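Local coordinates for protein WZI (Escherichia coli, PDB 2YNK) that acts as an outer membrane beta-barrel lectin in group 1 capsule assembly, probably holding capsular polysaccharide at the cell surface, at residues A[64-69]-A[131-136]; A[4-9]-A[162-167]; A[33-38]-A[140-145]. All blocks are in the same frame, centred on the assembly; numbering follows the deposited sequence.

Contact 1: residues A[64-69]-A[131-136]; sequences ALKADF and GAYGAV. With D12 (dodecane), chain D; OCT (N-octane), chain B.
Lys66 and Tyr133 make up the whole of this contact: the ammonium NZ of Lys66 lies 3.2 Å from the phenolic OH of Tyr133, the one approach within 4.5 Å between the two segments. The buried surface of 50 Å² is correspondingly small. Lys66 has just left helix 49-65, and its CG lies anti to the carbonyl carbon (chi1 -64°). The chain then runs extended until its last torsion, where a bend (chi4 -83°) turns NZ toward the ring hydroxyl. Tyr133 rises from the barrel wall with CG between its backbone N and carbonyl carbon (chi1 67°), and the two side chains cross at about a right angle. Asp108 OD2 is shared by both, in a salt bridge with Lys66 NZ and a hydrogen bond with Tyr133 OH, which probably accounts for the approach. Lys66 NZ is also hydrogen-bonded to Leu3 O, tying the N-terminal segment to the same cluster. Ala132, Gly134 and Val136 lie against bound alkanes. Val136 CG1 is 3.5 Å from dodecane C9, Gly134 O approaches the same dodecane, and the methyl of Ala132 rests near the octane. Polar Tyr133 thus faces inward while the residues alternating with it meet alkanes, the in-and-out pattern of a transmembrane beta-barrel strand with a polar interior and a lipid-facing outside.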
loop_
_atom_site.group_PDB
_atom_site.type_symbol
_atom_site.label_atom_id
_atom_site.label_comp_id
_atom_site.label_asym_id
_atom_site.label_seq_id
_atom_site.Cartn_x
_atom_site.Cartn_y
_atom_site.Cartn_z
ATOM N N ALA A 64 3.914 5.845 -18.225
ATOM C CA ALA A 64 2.459 5.952 -18.135
ATOM C C ALA A 64 2.057 6.744 -16.883
ATOM O O ALA A 64 1.368 7.752 -16.965
ATOM C CB ALA A 64 1.832 4.564 -18.113
ATOM N N LEU A 65 2.534 6.284 -15.736
ATOM C CA LEU A 65 2.231 6.898 -14.453
ATOM C C LEU A 65 2.576 8.384 -14.412
ATOM O O LEU A 65 1.777 9.203 -13.929
ATOM C CB LEU A 65 2.986 6.166 -13.335
ATOM C CG LEU A 65 2.445 4.774 -13.011
ATOM C CD1 LEU A 65 3.375 3.998 -12.091
ATOM C CD2 LEU A 65 1.067 4.923 -12.390
ATOM N N LYS A 66 3.753 8.732 -14.923
ATOM C CA LYS A 66 4.247 10.103 -14.821
ATOM C C LYS A 66 4.111 10.919 -16.111
ATOM O O LYS A 66 4.748 11.962 -16.251
ATOM C CB LYS A 66 5.693 10.096 -14.337
ATOM C CG LYS A 66 5.850 9.545 -12.933
ATOM C CD LYS A 66 7.182 9.936 -12.334
ATOM C CE LYS A 66 7.199 9.729 -10.838
ATOM N NZ LYS A 66 6.590 10.881 -10.104
ATOM N N ALA A 67 3.258 10.466 -17.029
ATOM C CA ALA A 67 2.951 11.213 -18.254
ATOM C C ALA A 67 2.572 12.665 -17.963
ATOM O O ALA A 67 1.959 12.958 -16.940
ATOM C CB ALA A 67 1.822 10.532 -19.013
ATOM N N ASP A 68 2.925 13.563 -18.878
ATOM C CA ASP A 68 2.683 15.001 -18.701
ATOM C C ASP A 68 1.285 15.303 -18.191
ATOM O O ASP A 68 1.106 16.109 -17.280
ATOM C CB ASP A 68 2.895 15.753 -20.027
ATOM C CG ASP A 68 4.360 15.880 -20.409
ATOM O OD1 ASP A 68 5.228 15.695 -19.536
ATOM O OD2 ASP A 68 4.642 16.176 -21.590
ATOM N N PHE A 69 0.301 14.662 -18.804
ATOM C CA PHE A 69 -1.090 14.843 -18.428
ATOM C C PHE A 69 -1.760 13.475 -18.436
ATOM O O PHE A 69 -1.542 12.681 -19.347
ATOM C CB PHE A 69 -1.770 15.821 -19.386
ATOM C CG PHE A 69 -3.238 15.998 -19.132
ATOM C CD1 PHE A 69 -3.698 16.392 -17.879
ATOM C CD2 PHE A 69 -4.167 15.783 -20.147
ATOM C CE1 PHE A 69 -5.057 16.558 -17.638
ATOM C CE2 PHE A 69 -5.526 15.951 -19.913
ATOM C CZ PHE A 69 -5.971 16.339 -18.657
ATOM N N GLY A 131 -3.607 12.416 -3.650
ATOM C CA GLY A 131 -2.467 12.071 -4.455
ATOM C C GLY A 131 -1.632 13.275 -4.842
ATOM O O GLY A 131 -0.474 13.100 -5.222
ATOM N N ALA A 132 -2.189 14.487 -4.740
ATOM C CA ALA A 132 -1.476 15.685 -5.198
ATOM C C ALA A 132 -0.305 15.964 -4.291
ATOM O O ALA A 132 -0.490 16.105 -3.092
ATOM C CB ALA A 132 -2.388 16.902 -5.251
ATOM N N TYR A 133 0.897 16.028 -4.862
ATOM C CA TYR A 133 2.077 16.456 -4.117
ATOM C C TYR A 133 3.051 17.220 -5.000
ATOM O O TYR A 133 2.981 17.168 -6.231
ATOM C CB TYR A 133 2.804 15.246 -3.517
ATOM C CG TYR A 133 3.423 14.352 -4.569
ATOM C CD1 TYR A 133 4.707 14.593 -5.062
ATOM C CD2 TYR A 133 2.715 13.278 -5.092
ATOM C CE1 TYR A 133 5.266 13.781 -6.045
ATOM C CE2 TYR A 133 3.260 12.458 -6.063
ATOM C CZ TYR A 133 4.537 12.711 -6.543
ATOM O OH TYR A 133 5.058 11.889 -7.519
ATOM N N GLY A 134 3.958 17.930 -4.343
ATOM C CA GLY A 134 5.203 18.368 -4.952
ATOM C C GLY A 134 6.356 17.907 -4.076
ATOM O O GLY A 134 6.230 17.876 -2.849
ATOM N N ALA A 135 7.471 17.522 -4.694
ATOM C CA ALA A 135 8.658 17.106 -3.941
ATOM C C ALA A 135 9.916 17.688 -4.533
ATOM O O ALA A 135 9.981 17.966 -5.732
ATOM C CB ALA A 135 8.762 15.595 -3.878
ATOM N N VAL A 136 10.912 17.876 -3.673
ATOM C CA VAL A 136 12.247 18.281 -4.094
ATOM C C VAL A 136 13.309 17.341 -3.522
ATOM O O VAL A 136 13.111 16.746 -2.459
ATOM C CB VAL A 136 12.579 19.720 -3.656
ATOM C CG1 VAL A 136 11.727 20.715 -4.421
ATOM C CG2 VAL A 136 12.434 19.883 -2.149
HETATM C C1 D12 D . 11.351 23.315 -13.046
HETATM C C2 D12 D . 11.445 23.282 -11.530
HETATM C C3 D12 D . 10.084 23.056 -10.851
HETATM C C4 D12 D . 10.237 22.756 -9.352
HETATM C C5 D12 D . 8.925 22.886 -8.566
HETATM C C6 D12 D . 8.985 22.158 -7.215
HETATM C C7 D12 D . 8.324 22.939 -6.079
HETATM C C8 D12 D . 7.556 22.064 -5.078
HETATM C C9 D12 D . 8.406 21.645 -3.874
HETATM C C10 D12 D . 7.576 21.354 -2.620
HETATM C C11 D12 D . 8.311 20.400 -1.674
HETATM C C12 D12 D . 8.040 20.679 -0.207
HETATM C C1 OCT B . 1.234 20.693 -5.143
HETATM C C2 OCT B . 0.683 20.823 -3.736
HETATM C C3 OCT B . -0.580 19.978 -3.548
HETATM C C4 OCT B . -1.146 20.119 -2.131
HETATM C C5 OCT B . -2.570 19.574 -2.023
HETATM C C6 OCT B . -3.036 19.487 -0.563
HETATM C C7 OCT B . -4.297 20.304 -0.240
HETATM C C8 OCT B . -5.273 19.567 0.664
#

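Contact 2: residues A[4-9]-A[162-167]; sequences VVNDND and RGDAMR
The two backbones are irregular where they face each other and stay well apart, the nearest CA atoms, those of Asn6 and Asp164, being 8.2 Å from one another. Side chains span this gap from opposite directions. The CG of Asn6 lies anti to its carbonyl carbon (chi1 -56°), which carries the amide toward Asp164. Asn6 ND2 comes within 2.7 Å of Asp164 OD1, and Asp164 OD2 lies 3.2 Å from the same nitrogen. The angles at the amide hydrogens are poor for both oxygens and the amide and carboxylate planes are 41° apart, so the evidence supports close polar proximity rather than a directed bond. Each group has a partner outside the pair: Gly87 N donates to Asp164 OD2, and Asn6 ND2 makes a weak hydrogen bond to Gln150 O. Both side chains also touch Trp151. The contact centre is only about 4 Å from the centre of the chain, which places it within the lumen of the closed antiparallel barrel, where the N-terminal segment meets the loop between strands 151-152 and 170-176. Just beyond Asn6, Asp7 is the N-cap of helix 8-19, its side chain capping a backbone N of the first turn. Across the contact, Arg162 curls back on its own loop, and its NH1 donates to Gly163 O at 2.8 Å with an N-H...O angle of 138°. Its NH2 binds Gln150 OE1, so Gln150 meets both segments.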
loop_
_atom_site.group_PDB
_atom_site.type_symbol
_atom_site.label_atom_id
_atom_site.label_comp_id
_atom_site.label_asym_id
_atom_site.label_seq_id
_atom_site.Cartn_x
_atom_site.Cartn_y
_atom_site.Cartn_z
ATOM N N VAL A 4 7.051 7.436 -6.446
ATOM C CA VAL A 4 6.211 6.527 -7.215
ATOM C C VAL A 4 5.250 5.890 -6.210
ATOM O O VAL A 4 5.609 4.955 -5.508
ATOM C CB VAL A 4 7.042 5.448 -7.953
ATOM C CG1 VAL A 4 6.194 4.726 -8.994
ATOM C CG2 VAL A 4 8.267 6.077 -8.595
ATOM N N VAL A 5 4.040 6.444 -6.129
ATOM C CA VAL A 5 3.033 5.998 -5.171
ATOM C C VAL A 5 2.434 4.645 -5.563
ATOM O O VAL A 5 2.653 4.159 -6.678
ATOM C CB VAL A 5 1.896 7.043 -5.016
ATOM C CG1 VAL A 5 2.436 8.321 -4.386
ATOM C CG2 VAL A 5 1.214 7.315 -6.348
ATOM N N ASN A 6 1.679 4.054 -4.641
ATOM C CA ASN A 6 1.098 2.731 -4.837
ATOM C C ASN A 6 0.503 2.537 -6.230
ATOM O O ASN A 6 -0.548 3.082 -6.534
ATOM C CB ASN A 6 -0.012 2.459 -3.808
ATOM C CG ASN A 6 0.452 2.600 -2.379
ATOM O OD1 ASN A 6 1.511 3.161 -2.097
ATOM N ND2 ASN A 6 -0.354 2.099 -1.463
ATOM N N ASP A 7 1.186 1.769 -7.073
ATOM C CA ASP A 7 0.616 1.265 -8.325
ATOM C C ASP A 7 0.670 -0.245 -8.233
ATOM O O ASP A 7 1.657 -0.801 -7.772
ATOM C CB ASP A 7 1.429 1.739 -9.517
ATOM C CG ASP A 7 0.824 1.310 -10.845
ATOM O OD1 ASP A 7 -0.335 1.691 -11.116
ATOM O OD2 ASP A 7 1.511 0.608 -11.626
ATOM N N ASN A 8 -0.386 -0.916 -8.650
ATOM C CA ASN A 8 -0.487 -2.354 -8.407
ATOM C C ASN A 8 0.214 -3.148 -9.512
ATOM O O ASN A 8 0.889 -4.134 -9.234
ATOM C CB ASN A 8 -1.950 -2.770 -8.279
ATOM C CG ASN A 8 -2.117 -4.225 -7.924
ATOM O OD1 ASN A 8 -1.523 -4.716 -6.969
ATOM N ND2 ASN A 8 -2.941 -4.926 -8.683
ATOM N N ASP A 9 0.039 -2.706 -10.759
ATOM C CA ASP A 9 0.719 -3.306 -11.901
ATOM C C ASP A 9 2.236 -3.216 -11.768
ATOM O O ASP A 9 2.932 -4.213 -11.981
ATOM C CB ASP A 9 0.257 -2.665 -13.215
ATOM C CG ASP A 9 -1.073 -3.222 -13.705
ATOM O OD1 ASP A 9 -1.595 -4.162 -13.067
ATOM O OD2 ASP A 9 -1.600 -2.728 -14.732
ATOM N N ARG A 162 0.265 1.093 8.365
ATOM C CA ARG A 162 -0.042 2.196 7.471
ATOM C C ARG A 162 -0.276 1.677 6.069
ATOM O O ARG A 162 0.667 1.360 5.336
ATOM C CB ARG A 162 1.055 3.261 7.470
ATOM C CG ARG A 162 0.958 4.256 8.626
ATOM C CD ARG A 162 -0.265 5.174 8.555
ATOM N NE ARG A 162 -0.263 6.001 7.347
ATOM C CZ ARG A 162 -0.999 5.776 6.260
ATOM N NH1 ARG A 162 -1.858 4.752 6.189
ATOM N NH2 ARG A 162 -0.872 6.591 5.218
ATOM N N GLY A 163 -1.554 1.598 5.712
ATOM C CA GLY A 163 -1.962 1.161 4.405
ATOM C C GLY A 163 -2.632 2.252 3.598
ATOM O O GLY A 163 -2.340 3.440 3.741
ATOM N N ASP A 164 -3.611 1.804 2.824
ATOM C CA ASP A 164 -4.033 2.394 1.575
ATOM C C ASP A 164 -5.533 2.564 1.488
ATOM O O ASP A 164 -6.026 3.021 0.460
ATOM C CB ASP A 164 -3.694 1.341 0.527
ATOM C CG ASP A 164 -3.281 1.911 -0.767
ATOM O OD1 ASP A 164 -2.792 3.056 -0.795
ATOM O OD2 ASP A 164 -3.417 1.177 -1.755
ATOM N N ALA A 165 -6.244 2.174 2.556
ATOM C CA ALA A 165 -7.665 1.857 2.516
ATOM C C ALA A 165 -8.475 2.977 3.152
ATOM O O ALA A 165 -9.234 2.760 4.106
ATOM C CB ALA A 165 -7.897 0.548 3.259
HETATM N N MSE A 166 -8.294 4.179 2.618
HETATM C CA MSE A 166 -8.586 5.418 3.341
HETATM C C MSE A 166 -8.047 6.536 2.502
HETATM O O MSE A 166 -7.199 6.318 1.640
HETATM C CB MSE A 166 -7.819 5.426 4.661
HETATM C CG MSE A 166 -6.462 4.746 4.399
HETATM SE SE MSE A 166 -5.014 5.828 5.102
HETATM C CE MSE A 166 -4.674 6.888 3.475
ATOM N N ARG A 167 -8.511 7.751 2.749
ATOM C CA ARG A 167 -8.095 8.874 1.932
ATOM C C ARG A 167 -6.743 9.336 2.425
ATOM O O ARG A 167 -6.552 9.471 3.639
ATOM C CB ARG A 167 -9.118 10.006 1.985
ATOM C CG ARG A 167 -10.488 9.551 1.534
ATOM C CD ARG A 167 -11.494 10.685 1.501
ATOM N NE ARG A 167 -11.783 11.046 0.125
ATOM C CZ ARG A 167 -12.875 10.704 -0.541
ATOM N NH1 ARG A 167 -13.851 10.015 0.029
ATOM N NH2 ARG A 167 -13.001 11.083 -1.795
#

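Contact 3: residues A[33-38]-A[140-145]; sequences SQEEIA and NQWLSF
Trp142 and Glu35 are joined by the single hydrogen bond of this contact, and the indole can be followed outward to find it. CB of Trp142 leaves strand 141-145 toward the helix, and CG lies anti to the carbonyl carbon (chi1 -86°), which carries the ring across to helix 34-42. On the pyrrole side CD1 comes first, 3.9 Å from Ser33 OG at an oblique approach. Next, NE1 donates to Glu35 OE1 at 3.1 Å with an N-H...O angle of 153°. This oxygen lies near the ring plane, at the indole edge, but is itself met from well above the carboxylate plane. On the benzo ring, CZ2 of Trp142 is 3.4 Å from Glu35 OE2, and the carboxylate and ring planes are 47° apart. Farther round, CE3 of Trp142 lies 3.2 Å from Val136 O of the adjoining strand, with Ala135 beside it. Glu35 bends at its second torsion to present this carboxylate, and OE2 accepts a hydrogen bond from Gly2 N, which should help to fix its rotation. Ser33 OG, at the N-cap position, is hydrogen-bonded to Arg176 O rather than to its helix. Strand 141-145 runs antiparallel between strands 127-138 and 170-176. Trp142 extends from it to helix 34-42, and the next residue, Leu143, turns to the opposite side of the strand, where it touches dodecane.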
loop_
_atom_site.group_PDB
_atom_site.type_symbol
_atom_site.label_atom_id
_atom_site.label_comp_id
_atom_site.label_asym_id
_atom_site.label_seq_id
_atom_site.Cartn_x
_atom_site.Cartn_y
_atom_site.Cartn_z
ATOM N N SER A 33 11.170 5.705 -4.324
ATOM C CA SER A 33 11.991 6.625 -5.126
ATOM C C SER A 33 12.289 6.017 -6.497
ATOM O O SER A 33 12.738 4.893 -6.585
ATOM C CB SER A 33 13.301 6.918 -4.409
ATOM O OG SER A 33 13.063 7.290 -3.062
ATOM N N GLN A 34 12.019 6.758 -7.561
ATOM C CA GLN A 34 12.236 6.257 -8.919
ATOM C C GLN A 34 13.739 5.984 -9.140
ATOM O O GLN A 34 14.125 4.985 -9.741
ATOM C CB GLN A 34 11.708 7.263 -9.959
ATOM C CG GLN A 34 11.244 6.631 -11.261
ATOM C CD GLN A 34 11.041 7.638 -12.382
ATOM O OE1 GLN A 34 10.295 8.606 -12.244
ATOM N NE2 GLN A 34 11.709 7.406 -13.509
ATOM N N GLU A 35 14.566 6.872 -8.600
ATOM C CA GLU A 35 16.012 6.787 -8.707
ATOM C C GLU A 35 16.526 5.439 -8.188
ATOM O O GLU A 35 17.555 4.931 -8.666
ATOM C CB GLU A 35 16.673 7.949 -7.944
ATOM C CG GLU A 35 16.423 9.340 -8.536
ATOM C CD GLU A 35 14.997 9.872 -8.338
ATOM O OE1 GLU A 35 14.233 9.339 -7.496
ATOM O OE2 GLU A 35 14.624 10.834 -9.043
ATOM N N GLU A 36 15.799 4.868 -7.223
ATOM C CA GLU A 36 16.102 3.543 -6.679
ATOM C C GLU A 36 15.638 2.426 -7.624
ATOM O O GLU A 36 16.291 1.377 -7.727
ATOM C CB GLU A 36 15.477 3.386 -5.284
ATOM C CG GLU A 36 15.514 1.983 -4.689
ATOM C CD GLU A 36 16.918 1.451 -4.463
ATOM O OE1 GLU A 36 17.890 2.239 -4.457
ATOM O OE2 GLU A 36 17.049 0.224 -4.287
ATOM N N ILE A 37 14.519 2.639 -8.313
ATOM C CA ILE A 37 14.093 1.689 -9.340
ATOM C C ILE A 37 15.138 1.674 -10.482
ATOM O O ILE A 37 15.527 0.614 -10.960
ATOM C CB ILE A 37 12.689 1.993 -9.914
ATOM C CG1 ILE A 37 11.634 2.187 -8.808
ATOM C CG2 ILE A 37 12.225 0.850 -10.804
ATOM C CD1 ILE A 37 10.248 2.528 -9.335
ATOM N N ALA A 38 15.597 2.861 -10.886
ATOM C CA ALA A 38 16.543 3.036 -11.991
ATOM C C ALA A 38 17.862 2.296 -11.746
ATOM O O ALA A 38 18.418 1.656 -12.648
ATOM C CB ALA A 38 16.809 4.518 -12.206
ATOM N N ASN A 140 20.465 13.509 -1.642
ATOM C CA ASN A 140 19.856 12.174 -1.766
ATOM C C ASN A 140 18.551 11.951 -0.948
ATOM O O ASN A 140 18.064 10.819 -0.835
ATOM C CB ASN A 140 20.880 11.078 -1.432
ATOM C CG ASN A 140 20.509 9.735 -2.039
ATOM O OD1 ASN A 140 20.123 9.668 -3.202
ATOM N ND2 ASN A 140 20.606 8.661 -1.246
ATOM N N GLN A 141 17.987 13.024 -0.394
ATOM C CA GLN A 141 16.725 12.930 0.332
ATOM C C GLN A 141 15.609 13.594 -0.461
ATOM O O GLN A 141 15.792 14.669 -1.029
ATOM C CB GLN A 141 16.824 13.550 1.732
ATOM C CG GLN A 141 18.082 13.194 2.511
ATOM C CD GLN A 141 18.478 11.732 2.384
ATOM O OE1 GLN A 141 17.667 10.835 2.606
ATOM N NE2 GLN A 141 19.735 11.487 2.027
ATOM N N TRP A 142 14.463 12.927 -0.503
ATOM C CA TRP A 142 13.248 13.495 -1.078
ATOM C C TRP A 142 12.364 14.088 -0.002
ATOM O O TRP A 142 11.960 13.388 0.931
ATOM C CB TRP A 142 12.468 12.416 -1.801
ATOM C CG TRP A 142 12.900 12.190 -3.214
ATOM C CD1 TRP A 142 13.509 11.062 -3.746
ATOM C CD2 TRP A 142 12.737 13.107 -4.338
ATOM N NE1 TRP A 142 13.725 11.218 -5.091
ATOM C CE2 TRP A 142 13.294 12.428 -5.506
ATOM C CE3 TRP A 142 12.206 14.375 -4.487
ATOM C CZ2 TRP A 142 13.310 13.015 -6.755
ATOM C CZ3 TRP A 142 12.232 14.962 -5.754
ATOM C CH2 TRP A 142 12.768 14.291 -6.863
ATOM N N LEU A 143 12.068 15.379 -0.128
ATOM C CA LEU A 143 11.144 16.058 0.768
ATOM C C LEU A 143 9.874 16.354 0.003
ATOM O O LEU A 143 9.922 16.933 -1.081
ATOM C CB LEU A 143 11.743 17.360 1.296
ATOM C CG LEU A 143 10.864 18.142 2.290
ATOM C CD1 LEU A 143 10.395 17.262 3.445
ATOM C CD2 LEU A 143 11.614 19.365 2.804
ATOM N N SER A 144 8.741 15.976 0.582
ATOM C CA SER A 144 7.466 16.033 -0.116
ATOM C C SER A 144 6.357 16.727 0.686
ATOM O O SER A 144 6.289 16.589 1.903
ATOM C CB SER A 144 7.034 14.612 -0.411
ATOM O OG SER A 144 5.822 14.632 -1.125
ATOM N N PHE A 145 5.491 17.469 0.005
ATOM C CA PHE A 145 4.270 17.974 0.628
ATOM C C PHE A 145 3.084 17.668 -0.259
ATOM O O PHE A 145 3.163 17.819 -1.477
ATOM C CB PHE A 145 4.313 19.481 0.896
ATOM C CG PHE A 145 3.075 19.989 1.591
ATOM C CD1 PHE A 145 2.928 19.858 2.963
ATOM C CD2 PHE A 145 2.031 20.553 0.866
ATOM C CE1 PHE A 145 1.773 20.300 3.601
ATOM C CE2 PHE A 145 0.881 20.993 1.495
ATOM C CZ PHE A 145 0.753 20.866 2.863
#

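Overall arrangement
Contacts 1 and 3 both reach the barrel wall through neighbouring strands, 127-138 and 141-145, which are paired by probable backbone hydrogen bonds such as Val136 O to Leu143 N at 2.9 Å. Contact 3 is buried and carries a clear side-chain bond; contact 1 is partly buried and shares an acid, Asp108, outside its segments. Contact 2 lies nearest the chain centre yet is not buried: its two touching residues, inside the barrel, are partly exposed and meet by polar proximity alone. The N-terminal segment links all three: Val4 packs on Leu65 of contact 1 and on Gln34 and Ile37 of contact 3. Along the chain, contacts 1 and 3 are nested within the loop closed by contact 2.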